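Side-chain contacts in soluble epoxide hydrolase (PDB 4INZ), which is a soluble epoxide hydrolase, an enzyme built on the alpha/beta hydrolase fold: residues A[98-103]-A[128-133]; A[176-181]-A[203-208]; A[135-140]-A[285-290]; A[71-76]-A[217-222]. The protein carries 1 engineered substitution. All blocks are in the same frame, centred on the assembly; numbering follows the deposited sequence. Where two conformers were deposited one is given.

Interaction 1: A[98-103]-A[128-133]; sequences QVIEGL and PEYVQK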
loop_
_atom_site.group_PDB
_atom_site.type_symbol
_atom_site.label_atom_id
_atom_site.label_comp_id
_atom_site.label_asym_id
_atom_site.label_seq_id
_atom_site.Cartn_x
_atom_site.Cartn_y
_atom_site.Cartn_z
ATOM N N GLN A 98 1.773 -14.606 7.674
ATOM C CA GLN A 98 2.946 -15.467 7.806
ATOM C C GLN A 98 4.242 -14.664 7.925
ATOM O O GLN A 98 5.193 -15.105 8.562
ATOM C CB GLN A 98 3.039 -16.468 6.646
ATOM C CG GLN A 98 1.918 -17.497 6.598
ATOM C CD GLN A 98 2.264 -18.693 5.718
ATOM O OE1 GLN A 98 3.434 -18.970 5.458
ATOM N NE2 GLN A 98 1.243 -19.400 5.248
ATOM N N VAL A 99 4.287 -13.487 7.314
ATOM C CA VAL A 99 5.466 -12.642 7.436
ATOM C C VAL A 99 5.674 -12.198 8.882
ATOM O O VAL A 99 6.789 -12.256 9.409
ATOM C CB VAL A 99 5.378 -11.412 6.519
ATOM C CG1 VAL A 99 6.403 -10.365 6.938
ATOM C CG2 VAL A 99 5.576 -11.836 5.065
ATOM N N ILE A 100 4.599 -11.758 9.521
ATOM C CA ILE A 100 4.662 -11.316 10.914
ATOM C C ILE A 100 5.148 -12.449 11.820
ATOM O O ILE A 100 6.042 -12.266 12.653
ATOM C CB ILE A 100 3.294 -10.774 11.394
ATOM C CG1 ILE A 100 2.921 -9.523 10.593
ATOM C CG2 ILE A 100 3.326 -10.462 12.882
ATOM C CD1 ILE A 100 1.502 -9.030 10.826
ATOM N N GLU A 101 4.572 -13.629 11.639
ATOM C CA GLU A 101 4.980 -14.784 12.428
ATOM C C GLU A 101 6.370 -15.268 12.035
ATOM O O GLU A 101 7.159 -15.676 12.890
ATOM C CB GLU A 101 3.972 -15.915 12.286
ATOM C CG GLU A 101 2.629 -15.611 12.908
ATOM C CD GLU A 101 1.824 -16.864 13.168
ATOM O OE1 GLU A 101 2.257 -17.947 12.717
ATOM O OE2 GLU A 101 0.769 -16.763 13.827
ATOM N N GLY A 102 6.667 -15.228 10.741
ATOM C CA GLY A 102 7.950 -15.692 10.245
ATOM C C GLY A 102 9.100 -14.884 10.813
ATOM O O GLY A 102 10.190 -15.411 11.055
ATOM N N LEU A 103 8.853 -13.595 11.023
ATOM C CA LEU A 103 9.856 -12.689 11.572
ATOM C C LEU A 103 10.002 -12.850 13.080
ATOM O O LEU A 103 10.912 -12.281 13.686
ATOM C CB LEU A 103 9.496 -11.242 11.237
ATOM C CG LEU A 103 9.607 -10.871 9.760
ATOM C CD1 LEU A 103 9.023 -9.492 9.519
ATOM C CD2 LEU A 103 11.064 -10.934 9.303
ATOM N N PRO A 128 -7.224 -8.431 13.771
ATOM C CA PRO A 128 -6.896 -7.253 14.580
ATOM C C PRO A 128 -5.897 -7.558 15.693
ATOM O O PRO A 128 -5.216 -6.648 16.157
ATOM C CB PRO A 128 -8.250 -6.841 15.166
ATOM C CG PRO A 128 -9.100 -8.072 15.077
ATOM C CD PRO A 128 -8.657 -8.759 13.832
ATOM N N GLU A 129 -5.805 -8.819 16.106
ATOM C CA GLU A 129 -4.886 -9.190 17.176
ATOM C C GLU A 129 -3.426 -9.169 16.706
ATOM O O GLU A 129 -2.502 -9.190 17.520
ATOM C CB GLU A 129 -5.262 -10.557 17.773
ATOM C CG GLU A 129 -4.972 -11.761 16.887
ATOM C CD GLU A 129 -6.071 -12.050 15.872
ATOM O OE1 GLU A 129 -7.047 -11.272 15.793
ATOM O OE2 GLU A 129 -5.951 -13.069 15.154
ATOM N N TYR A 130 -3.222 -9.120 15.393
ATOM C CA TYR A 130 -1.877 -9.069 14.834
ATOM C C TYR A 130 -1.422 -7.623 14.653
ATOM O O TYR A 130 -0.265 -7.369 14.323
ATOM C CB TYR A 130 -1.837 -9.761 13.474
ATOM C CG TYR A 130 -1.702 -11.271 13.502
ATOM C CD1 TYR A 130 -0.490 -11.888 13.198
ATOM C CD2 TYR A 130 -2.788 -12.080 13.804
ATOM C CE1 TYR A 130 -0.364 -13.273 13.204
ATOM C CE2 TYR A 130 -2.674 -13.458 13.811
ATOM C CZ TYR A 130 -1.460 -14.050 13.515
ATOM O OH TYR A 130 -1.356 -15.429 13.524
ATOM N N VAL A 131 -2.335 -6.679 14.862
ATOM C CA VAL A 131 -2.046 -5.271 14.599
ATOM C C VAL A 131 -2.203 -4.387 15.841
ATOM O O VAL A 131 -3.318 -4.059 16.243
ATOM C CB VAL A 131 -2.937 -4.727 13.463
ATOM C CG1 VAL A 131 -2.515 -3.311 13.087
ATOM C CG2 VAL A 131 -2.863 -5.640 12.251
ATOM N N GLN A 132 -1.082 -4.001 16.443
ATOM C CA GLN A 132 -1.107 -3.125 17.611
ATOM C C GLN A 132 -1.681 -1.760 17.252
ATOM O O GLN A 132 -2.552 -1.223 17.945
ATOM C CB GLN A 132 0.302 -2.940 18.165
ATOM C CG GLN A 132 1.001 -4.232 18.532
ATOM C CD GLN A 132 2.461 -4.011 18.846
ATOM O OE1 GLN A 132 3.171 -4.935 19.236
ATOM N NE2 GLN A 132 2.921 -2.775 18.675
ATOM N N LYS A 133 -1.162 -1.196 16.169
ATOM C CA LYS A 133 -1.622 0.088 15.666
ATOM C C LYS A 133 -1.480 0.070 14.157
ATOM O O LYS A 133 -0.595 -0.604 13.618
ATOM C CB LYS A 133 -0.782 1.236 16.231
ATOM C CG LYS A 133 -0.842 1.417 17.741
ATOM C CD LYS A 133 -0.143 2.713 18.131
ATOM C CE LYS A 133 -0.329 3.035 19.597
ATOM N NZ LYS A 133 0.453 2.116 20.437
#
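Y130 meets I100 and E101 along the rim of its ring rather than over a face. The inner, buried part is apolar. CG2 of I100 comes up to CD1 of Y130 at 4.1 Å, close to the plane of the ring, and the buried I100 side chain also packs on C108 and F123. Further out along the same edge, CG of E101 lies 3.8 Å from CE1 of Y130, so the stem of the glutamate continues the lining begun by the isoleucine.

Beyond this the contact turns polar and opens toward solvent at the exposed E101. The extended E101 chain carries its carboxylate past the ring, and Y130 OH donates a short hydrogen bond of 2.5 Å to E101 OE2. The carboxylate and ring planes are 19° apart, yet the hydroxyl reaches the oxygen from above the carboxylate plane, 38° out of it. R97 adds a weak hydrogen bond to Y130 OH and a long, weak ion pair to E101.

The contact thus joins the end of helix 89-102 to the 3-10 turn leading into strand 131-137. Such packing of helices and their connections beside a largely parallel sheet is characteristic of the alpha/beta hydrolase fold.

Interaction 2: A[176-181]-A[203-208]; sequences RDNFSG and AYMNSW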
loop_
_atom_site.group_PDB
_atom_site.type_symbol
_atom_site.label_atom_id
_atom_site.label_comp_id
_atom_site.label_asym_id
_atom_site.label_seq_id
_atom_site.Cartn_x
_atom_site.Cartn_y
_atom_site.Cartn_z
ATOM N N ARG A 176 7.107 -0.905 -22.165
ATOM C CA ARG A 176 7.789 -0.529 -23.408
ATOM C C ARG A 176 8.782 0.616 -23.200
ATOM O O ARG A 176 8.591 1.469 -22.329
ATOM C CB ARG A 176 6.771 -0.143 -24.490
ATOM C CG ARG A 176 6.039 1.160 -24.199
ATOM C CD ARG A 176 4.906 1.455 -25.193
ATOM N NE ARG A 176 4.193 2.683 -24.824
ATOM C CZ ARG A 176 3.144 3.185 -25.473
ATOM N NH1 ARG A 176 2.657 2.576 -26.549
ATOM N NH2 ARG A 176 2.583 4.306 -25.042
ATOM N N ASP A 177 9.848 0.615 -23.993
ATOM C CA ASP A 177 10.832 1.689 -23.978
ATOM C C ASP A 177 11.327 2.011 -22.575
ATOM O O ASP A 177 11.134 3.115 -22.055
ATOM C CB ASP A 177 10.265 2.927 -24.661
ATOM C CG ASP A 177 9.830 2.644 -26.080
ATOM O OD1 ASP A 177 10.717 2.508 -26.949
ATOM O OD2 ASP A 177 8.610 2.538 -26.320
ATOM N N ASN A 178 11.978 1.030 -21.961
ATOM C CA ASN A 178 12.570 1.234 -20.651
ATOM C C ASN A 178 11.512 1.623 -19.612
ATOM O O ASN A 178 11.701 2.554 -18.837
ATOM C CB ASN A 178 13.672 2.296 -20.760
ATOM C CG ASN A 178 14.498 2.420 -19.499
ATOM O OD1 ASN A 178 14.881 3.524 -19.099
ATOM N ND2 ASN A 178 14.781 1.287 -18.860
ATOM N N PHE A 179 10.395 0.897 -19.614
ATOM C CA PHE A 179 9.310 1.121 -18.657
ATOM C C PHE A 179 8.765 2.548 -18.699
ATOM O O PHE A 179 8.536 3.166 -17.660
ATOM C CB PHE A 179 9.760 0.751 -17.242
ATOM C CG PHE A 179 10.230 -0.673 -17.121
ATOM C CD1 PHE A 179 9.326 -1.698 -16.869
ATOM C CD2 PHE A 179 11.565 -0.990 -17.296
ATOM C CE1 PHE A 179 9.752 -3.016 -16.776
ATOM C CE2 PHE A 179 12.005 -2.311 -17.208
ATOM C CZ PHE A 179 11.097 -3.324 -16.950
ATOM N N SER A 180 8.536 3.052 -19.908
ATOM C CA SER A 180 8.123 4.434 -20.104
ATOM C C SER A 180 6.835 4.771 -19.360
ATOM O O SER A 180 6.716 5.849 -18.781
ATOM C CB SER A 180 7.965 4.737 -21.596
ATOM O OG SER A 180 7.097 3.800 -22.206
ATOM N N GLY A 181 5.874 3.851 -19.369
ATOM C CA GLY A 181 4.607 4.097 -18.701
ATOM C C GLY A 181 4.784 4.298 -17.206
ATOM O O GLY A 181 4.146 5.165 -16.597
ATOM N N ALA A 203 17.104 2.839 -8.316
ATOM C CA ALA A 203 16.502 1.792 -7.503
ATOM C C ALA A 203 15.136 1.401 -8.056
ATOM O O ALA A 203 14.795 0.224 -8.112
ATOM C CB ALA A 203 16.383 2.226 -6.055
ATOM N N TYR A 204 14.350 2.394 -8.450
ATOM C CA TYR A 204 13.053 2.117 -9.051
ATOM C C TYR A 204 13.205 1.353 -10.358
ATOM O O TYR A 204 12.488 0.381 -10.595
ATOM C CB TYR A 204 12.281 3.408 -9.299
ATOM C CG TYR A 204 11.314 3.763 -8.195
ATOM C CD1 TYR A 204 9.994 3.344 -8.251
ATOM C CD2 TYR A 204 11.719 4.521 -7.101
ATOM C CE1 TYR A 204 9.094 3.674 -7.262
ATOM C CE2 TYR A 204 10.821 4.854 -6.095
ATOM C CZ TYR A 204 9.510 4.424 -6.181
ATOM O OH TYR A 204 8.607 4.750 -5.189
ATOM N N MET A 205 14.134 1.790 -11.208
ATOM C CA MET A 205 14.339 1.116 -12.485
ATOM C C MET A 205 14.736 -0.339 -12.258
ATOM O O MET A 205 14.228 -1.239 -12.929
ATOM C CB MET A 205 15.403 1.822 -13.332
ATOM C CG MET A 205 15.027 3.238 -13.767
ATOM S SD MET A 205 13.454 3.338 -14.650
ATOM C CE MET A 205 13.777 2.272 -16.052
ATOM N N ASN A 206 15.660 -0.567 -11.327
ATOM C CA ASN A 206 16.019 -1.930 -10.956
ATOM C C ASN A 206 14.805 -2.741 -10.506
ATOM O O ASN A 206 14.671 -3.924 -10.852
ATOM C CB ASN A 206 17.055 -1.939 -9.830
ATOM C CG ASN A 206 18.434 -1.543 -10.296
ATOM O OD1 ASN A 206 18.729 -1.535 -11.497
ATOM N ND2 ASN A 206 19.302 -1.223 -9.337
ATOM N N SER A 207 13.932 -2.116 -9.719
ATOM C CA SER A 207 12.777 -2.824 -9.184
ATOM C C SER A 207 11.862 -3.301 -10.305
ATOM O O SER A 207 11.295 -4.387 -10.228
ATOM C CB SER A 207 11.991 -1.968 -8.179
ATOM O OG SER A 207 11.103 -1.067 -8.826
ATOM N N TRP A 208 11.730 -2.490 -11.350
ATOM C CA TRP A 208 10.866 -2.844 -12.475
ATOM C C TRP A 208 11.501 -3.915 -13.365
ATOM O O TRP A 208 10.805 -4.797 -13.889
ATOM C CB TRP A 208 10.486 -1.592 -13.264
ATOM C CG TRP A 208 9.635 -0.665 -12.433
ATOM C CD1 TRP A 208 8.787 -1.021 -11.420
ATOM C CD2 TRP A 208 9.580 0.760 -12.520
ATOM N NE1 TRP A 208 8.192 0.099 -10.883
ATOM C CE2 TRP A 208 8.668 1.205 -11.539
ATOM C CE3 TRP A 208 10.205 1.706 -13.342
ATOM C CZ2 TRP A 208 8.367 2.556 -11.355
ATOM C CZ3 TRP A 208 9.905 3.053 -13.156
ATOM C CH2 TRP A 208 8.994 3.460 -12.168
#
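With chi1 at -58°, the CG of F179 stands anti to its carbonyl carbon and the phenyl ring swings toward W208, while the chain of M205, bent at both chi2 and chi3, brings CE round to meet F179 and N178. The backbone contributes as well: D177, N178 and F179 all have positive phi, a left-handed excursion that kinks helix 169-193 where it faces its neighbour.

W208 covers one face of the F179 ring with its CB rather than with the indole. This CH-pi contact puts W208 CB 3.8 Å from the centroid of the F179 ring and 11° off the normal, almost over the middle. The indole itself is oblique to the phenyl, and the W208 carbonyl oxygen also comes near, 3.4 Å from F179 CZ. The M205 methyl, CE, lies beside this pair, 4.1 Å from F179 CD2, and also rests against the amide of N178, whose chain crosses that of M205 at about a right angle. No hydrogen bond joins the two segments. The indole nitrogen of W208 is instead held by the carbonyl of P48.

The helix segments cross at 118° with their axes 10.7 Å apart. Both belong to the helical region between strands 131-137 and 248-253, where W208 also packs on L182 and I187 of helix 169-193 and S207 touches F50 and N76 in loops.

Interaction 3: A[135-140]-A[285-290]; sequences IAFNGP and APQHEK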
loop_
_atom_site.group_PDB
_atom_site.type_symbol
_atom_site.label_atom_id
_atom_site.label_comp_id
_atom_site.label_asym_id
_atom_site.label_seq_id
_atom_site.Cartn_x
_atom_site.Cartn_y
_atom_site.Cartn_z
ATOM N N ILE A 135 -1.102 2.516 10.685
ATOM C CA ILE A 135 -0.849 3.815 10.081
ATOM C C ILE A 135 -1.101 3.679 8.591
ATOM O O ILE A 135 -0.398 2.935 7.899
ATOM C CB ILE A 135 0.595 4.281 10.325
ATOM C CG1 ILE A 135 0.886 4.336 11.827
ATOM C CG2 ILE A 135 0.834 5.637 9.662
ATOM C CD1 ILE A 135 2.307 4.765 12.172
ATOM N N ALA A 136 -2.128 4.372 8.103
ATOM C CA ALA A 136 -2.538 4.234 6.712
ATOM C C ALA A 136 -2.342 5.530 5.938
ATOM O O ALA A 136 -2.805 6.588 6.367
ATOM C CB ALA A 136 -3.990 3.805 6.641
ATOM N N PHE A 137 -1.661 5.429 4.796
ATOM C CA PHE A 137 -1.513 6.544 3.859
ATOM C C PHE A 137 -2.559 6.428 2.745
ATOM O O PHE A 137 -3.428 5.560 2.796
ATOM C CB PHE A 137 -0.086 6.565 3.270
ATOM C CG PHE A 137 0.976 6.871 4.287
ATOM C CD1 PHE A 137 1.498 8.159 4.399
ATOM C CD2 PHE A 137 1.450 5.879 5.143
ATOM C CE1 PHE A 137 2.479 8.451 5.351
ATOM C CE2 PHE A 137 2.420 6.165 6.103
ATOM C CZ PHE A 137 2.941 7.448 6.206
ATOM N N ASN A 138 -2.480 7.302 1.743
ATOM C CA ASN A 138 -3.447 7.287 0.642
ATOM C C ASN A 138 -3.727 5.881 0.126
ATOM O O ASN A 138 -2.804 5.158 -0.227
ATOM C CB ASN A 138 -2.956 8.162 -0.513
ATOM C CG ASN A 138 -2.940 9.619 -0.156
ATOM O OD1 ASN A 138 -3.628 10.435 -0.780
ATOM N ND2 ASN A 138 -2.179 9.959 0.873
ATOM N N GLY A 139 -5.001 5.511 0.069
ATOM C CA GLY A 139 -5.408 4.183 -0.365
ATOM C C GLY A 139 -6.814 3.924 0.136
ATOM O O GLY A 139 -7.362 4.732 0.876
ATOM N N PRO A 140 -7.404 2.789 -0.253
ATOM C CA PRO A 140 -8.829 2.592 0.038
ATOM C C PRO A 140 -9.125 1.981 1.412
ATOM O O PRO A 140 -8.609 0.911 1.744
ATOM C CB PRO A 140 -9.269 1.636 -1.070
ATOM C CG PRO A 140 -8.031 0.790 -1.318
ATOM C CD PRO A 140 -6.854 1.733 -1.121
ATOM N N ALA A 285 1.752 10.025 -2.405
ATOM C CA ALA A 285 2.713 9.301 -1.563
ATOM C C ALA A 285 3.444 10.210 -0.575
ATOM O O ALA A 285 4.648 10.468 -0.711
ATOM C CB ALA A 285 3.708 8.550 -2.428
ATOM N N PRO A 286 2.720 10.682 0.445
ATOM C CA PRO A 286 3.289 11.610 1.428
ATOM C C PRO A 286 4.566 11.074 2.062
ATOM O O PRO A 286 5.443 11.855 2.402
ATOM C CB PRO A 286 2.199 11.698 2.498
ATOM C CG PRO A 286 0.925 11.377 1.773
ATOM C CD PRO A 286 1.320 10.336 0.746
ATOM N N GLN A 287 4.665 9.761 2.228
ATOM C CA GLN A 287 5.770 9.213 2.999
ATOM C C GLN A 287 7.142 9.588 2.436
ATOM O O GLN A 287 8.088 9.769 3.206
ATOM C CB GLN A 287 5.623 7.697 3.219
ATOM C CG GLN A 287 5.780 6.822 1.979
ATOM C CD GLN A 287 4.474 6.597 1.242
ATOM O OE1 GLN A 287 3.659 7.513 1.111
ATOM N NE2 GLN A 287 4.261 5.366 0.765
ATOM N N HIS A 288 7.268 9.702 1.110
ATOM C CA HIS A 288 8.538 10.178 0.548
ATOM C C HIS A 288 8.485 11.553 -0.116
ATOM O O HIS A 288 9.528 12.112 -0.444
ATOM C CB HIS A 288 9.285 9.127 -0.312
ATOM C CG HIS A 288 8.646 8.814 -1.630
ATOM N ND1 HIS A 288 9.294 8.077 -2.602
ATOM C CD2 HIS A 288 7.423 9.104 -2.133
ATOM C CE1 HIS A 288 8.500 7.931 -3.646
ATOM N NE2 HIS A 288 7.357 8.545 -3.387
ATOM N N GLU A 289 7.285 12.114 -0.266
ATOM C CA GLU A 289 7.152 13.503 -0.715
ATOM C C GLU A 289 7.477 14.504 0.392
ATOM O O GLU A 289 8.143 15.521 0.146
ATOM C CB GLU A 289 5.736 13.777 -1.224
ATOM C CG GLU A 289 5.374 13.034 -2.485
ATOM C CD GLU A 289 3.963 13.343 -2.955
ATOM O OE1 GLU A 289 3.575 14.538 -2.930
ATOM O OE2 GLU A 289 3.249 12.387 -3.351
ATOM N N LYS A 290 6.994 14.217 1.602
ATOM C CA LYS A 290 7.154 15.104 2.755
ATOM C C LYS A 290 7.547 14.278 3.980
ATOM O O LYS A 290 6.795 14.190 4.954
ATOM C CB LYS A 290 5.841 15.840 3.044
ATOM C CG LYS A 290 5.365 16.742 1.911
ATOM C CD LYS A 290 6.320 17.902 1.668
ATOM C CE LYS A 290 5.746 18.882 0.638
ATOM N NZ LYS A 290 6.519 20.168 0.526
#
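F137 is flanked by two consecutive residues of helix 286-289, Q287 over one face of its ring and P286 at the edge. Q287 CB stands 4.2 Å from the centroid of the F137 ring, 25° off the normal and shifted toward the rim, which makes a CH-pi contact. P286 CB approaches F137 CD1 at 4.1 Å near the ring plane. The CG and CD of the same proline lie against the terminal amide of N138, so the proline ring fits between two neighbouring side chains of the 135-140 segment.

Q287 owes its shape to a chi1 of 69°, which places CG between the backbone N and the carbonyl carbon, and to a further bend at chi2. Its amide folds back over the same face of the phenyl, near the rim, with OE1 4.0 Å from F137 CD1. This oxygen is buried by the contact and has no hydrogen-bonding partner in the model.

In the next shell the short helix is fixed at its start. E289 OE2 takes a hydrogen bond of 3.0 Å from A285 N, the carbonyl of A285 accepts from both H288 N and E289 N, and E289 OE1 receives the backbone N of S283.

F137 lies on strand 131-137, which runs between the parallel strands 108-112 and 248-253. Helix 291-303 follows almost directly on the short helix, and its V294 touches both F137 and P286.

Interaction 4: A[71-76]-A[217-222]; sequences DLRGYN and LSYYRN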
loop_
_atom_site.group_PDB
_atom_site.type_symbol
_atom_site.label_atom_id
_atom_site.label_comp_id
_atom_site.label_asym_id
_atom_site.label_seq_id
_atom_site.Cartn_x
_atom_site.Cartn_y
_atom_site.Cartn_z
ATOM N N ASP A 71 8.606 -6.416 0.035
ATOM C CA ASP A 71 8.251 -6.372 -1.379
ATOM C C ASP A 71 7.106 -7.353 -1.589
ATOM O O ASP A 71 7.286 -8.563 -1.414
ATOM C CB ASP A 71 9.433 -6.770 -2.272
ATOM C CG ASP A 71 10.535 -5.714 -2.314
ATOM O OD1 ASP A 71 10.249 -4.509 -2.124
ATOM O OD2 ASP A 71 11.693 -6.098 -2.579
ATOM N N LEU A 72 5.926 -6.842 -1.932
ATOM C CA LEU A 72 4.766 -7.706 -2.158
ATOM C C LEU A 72 5.036 -8.722 -3.269
ATOM O O LEU A 72 5.864 -8.484 -4.145
ATOM C CB LEU A 72 3.540 -6.865 -2.506
ATOM C CG LEU A 72 3.078 -5.877 -1.436
ATOM C CD1 LEU A 72 1.872 -5.080 -1.943
ATOM C CD2 LEU A 72 2.742 -6.600 -0.130
ATOM N N ARG A 73 4.326 -9.846 -3.242
ATOM C CA ARG A 73 4.530 -10.864 -4.265
ATOM C C ARG A 73 4.381 -10.235 -5.643
ATOM O O ARG A 73 3.494 -9.403 -5.870
ATOM C CB ARG A 73 3.586 -12.067 -4.090
ATOM C CG ARG A 73 2.094 -11.739 -4.128
ATOM C CD ARG A 73 1.246 -13.010 -4.170
ATOM N NE ARG A 73 1.472 -13.888 -3.023
ATOM C CZ ARG A 73 1.422 -15.219 -3.084
ATOM N NH1 ARG A 73 1.149 -15.826 -4.232
ATOM N NH2 ARG A 73 1.637 -15.951 -1.998
ATOM N N GLY A 74 5.273 -10.615 -6.553
ATOM C CA GLY A 74 5.260 -10.070 -7.894
ATOM C C GLY A 74 6.154 -8.852 -8.067
ATOM O O GLY A 74 6.508 -8.511 -9.186
ATOM N N TYR A 75 6.518 -8.205 -6.960
ATOM C CA TYR A 75 7.298 -6.964 -6.998
ATOM C C TYR A 75 8.793 -7.144 -6.741
ATOM O O TYR A 75 9.197 -7.932 -5.882
ATOM C CB TYR A 75 6.774 -5.974 -5.953
ATOM C CG TYR A 75 5.516 -5.236 -6.338
ATOM C CD1 TYR A 75 4.268 -5.834 -6.208
ATOM C CD2 TYR A 75 5.573 -3.925 -6.811
ATOM C CE1 TYR A 75 3.105 -5.142 -6.538
ATOM C CE2 TYR A 75 4.423 -3.237 -7.142
ATOM C CZ TYR A 75 3.192 -3.853 -7.010
ATOM O OH TYR A 75 2.047 -3.163 -7.338
ATOM N N ASN A 76 9.601 -6.369 -7.466
ATOM C CA ASN A 76 11.045 -6.320 -7.246
ATOM C C ASN A 76 11.639 -7.725 -7.168
ATOM O O ASN A 76 11.500 -8.510 -8.104
ATOM C CB ASN A 76 11.357 -5.510 -5.975
ATOM C CG ASN A 76 12.831 -5.163 -5.837
ATOM O OD1 ASN A 76 13.539 -5.005 -6.828
ATOM N ND2 ASN A 76 13.301 -5.052 -4.599
ATOM N N LEU A 217 -0.088 -5.975 -12.374
ATOM C CA LEU A 217 -1.422 -5.759 -12.938
ATOM C C LEU A 217 -2.417 -6.825 -12.490
ATOM O O LEU A 217 -3.622 -6.561 -12.405
ATOM C CB LEU A 217 -1.355 -5.695 -14.469
ATOM C CG LEU A 217 -0.573 -4.492 -15.006
ATOM C CD1 LEU A 217 -0.317 -4.580 -16.508
ATOM C CD2 LEU A 217 -1.294 -3.188 -14.654
ATOM N N SER A 218 -1.913 -8.023 -12.204
ATOM C CA SER A 218 -2.764 -9.141 -11.793
ATOM C C SER A 218 -3.581 -8.825 -10.538
ATOM O O SER A 218 -4.721 -9.275 -10.407
ATOM C CB SER A 218 -1.940 -10.420 -11.598
ATOM O OG SER A 218 -1.437 -10.892 -12.833
ATOM N N TYR A 219 -3.000 -8.057 -9.623
ATOM C CA TYR A 219 -3.730 -7.587 -8.450
ATOM C C TYR A 219 -5.043 -6.940 -8.868
ATOM O O TYR A 219 -6.102 -7.238 -8.306
ATOM C CB TYR A 219 -2.913 -6.537 -7.705
ATOM C CG TYR A 219 -1.769 -7.041 -6.864
ATOM C CD1 TYR A 219 -0.622 -7.566 -7.447
ATOM C CD2 TYR A 219 -1.817 -6.943 -5.479
ATOM C CE1 TYR A 219 0.430 -7.995 -6.669
ATOM C CE2 TYR A 219 -0.771 -7.372 -4.692
ATOM C CZ TYR A 219 0.348 -7.898 -5.288
ATOM O OH TYR A 219 1.385 -8.321 -4.500
ATOM N N TYR A 220 -4.962 -6.033 -9.837
ATOM C CA TYR A 220 -6.124 -5.261 -10.279
ATOM C C TYR A 220 -7.158 -6.129 -10.985
ATOM O O TYR A 220 -8.359 -5.829 -10.974
ATOM C CB TYR A 220 -5.700 -4.127 -11.222
ATOM C CG TYR A 220 -4.918 -3.017 -10.559
ATOM C CD1 TYR A 220 -5.558 -1.879 -10.084
ATOM C CD2 TYR A 220 -3.536 -3.101 -10.415
ATOM C CE1 TYR A 220 -4.847 -0.859 -9.475
ATOM C CE2 TYR A 220 -2.816 -2.088 -9.810
ATOM C CZ TYR A 220 -3.476 -0.966 -9.339
ATOM O OH TYR A 220 -2.764 0.046 -8.732
ATOM N N ARG A 221 -6.687 -7.201 -11.606
ATOM C CA ARG A 221 -7.555 -8.028 -12.438
ATOM C C ARG A 221 -8.421 -8.985 -11.627
ATOM O O ARG A 221 -9.208 -9.749 -12.189
ATOM C CB ARG A 221 -6.725 -8.756 -13.502
ATOM C CG ARG A 221 -6.186 -7.771 -14.521
ATOM C CD ARG A 221 -5.070 -8.312 -15.394
ATOM N NE ARG A 221 -4.697 -7.299 -16.375
ATOM C CZ ARG A 221 -3.762 -7.451 -17.306
ATOM N NH1 ARG A 221 -3.078 -8.584 -17.392
ATOM N NH2 ARG A 221 -3.510 -6.458 -18.151
ATOM N N ASN A 222 -8.273 -8.928 -10.307
ATOM C CA ASN A 222 -9.136 -9.663 -9.391
ATOM C C ASN A 222 -10.145 -8.762 -8.694
ATOM O O ASN A 222 -11.018 -9.248 -7.976
ATOM C CB ASN A 222 -8.309 -10.401 -8.338
ATOM C CG ASN A 222 -7.540 -11.567 -8.919
ATOM O OD1 ASN A 222 -8.033 -12.266 -9.802
ATOM N ND2 ASN A 222 -6.330 -11.786 -8.425
#
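A single hydrogen bond links Y219 to the 71-76 loop: its hydroxyl donates to the carbonyl oxygen of R73 at 2.7 Å. The hydroxyl lies in the carbonyl plane on a lone pair, with a C=O...donor angle of 137°, and R73 O in turn sits in the plane of the phenol ring.

The aromatic contact is an offset edge-to-face pair. Y75 turns its edge to the face of Y219, the ring planes 76° apart and CE1 of Y75 3.9 Å from CE1 of Y219.

Two aliphatic carbons pack against the hydroxyl, L72 CB at 3.3 Å and R73 CG at 3.5 Å from Y219 OH. The guanidinium of R73 leads elsewhere, to a salt bridge with D95 on helix 89-102.

The accepting carbonyl belongs to the central peptide of a type II beta turn, closed by Y75 N bonding to L72 O and carrying G74 at its third position. This turn after strand 66-70 is thereby joined to helix 213-220, part of the helical insertion between strands 131-137 and 248-253, of the kind that forms the cap over the sheet in alpha/beta hydrolases.

Overall arrangement
From the N terminus, the first segment met is 71-76, which opens interaction 4 just after strand 66-70. Interaction 1 then opens and closes within that loop, tying helix 89-102 to the entrance of strand 131-137. The far end of the same strand opens interaction 3. Next, interaction 2 pairs helices 169-193 and 198-210, nested inside the loops of both 3 and 4. Interaction 4 closes on helix 213-220, and interaction 3 last, on helix 286-289, so these two cross. Interactions 1 and 2 lie on opposite sides of the chain's centre, about 32 Å between centres. Interaction 2 touches both interaction 3, through Y204 and H288, and interaction 4, through S207 and N76.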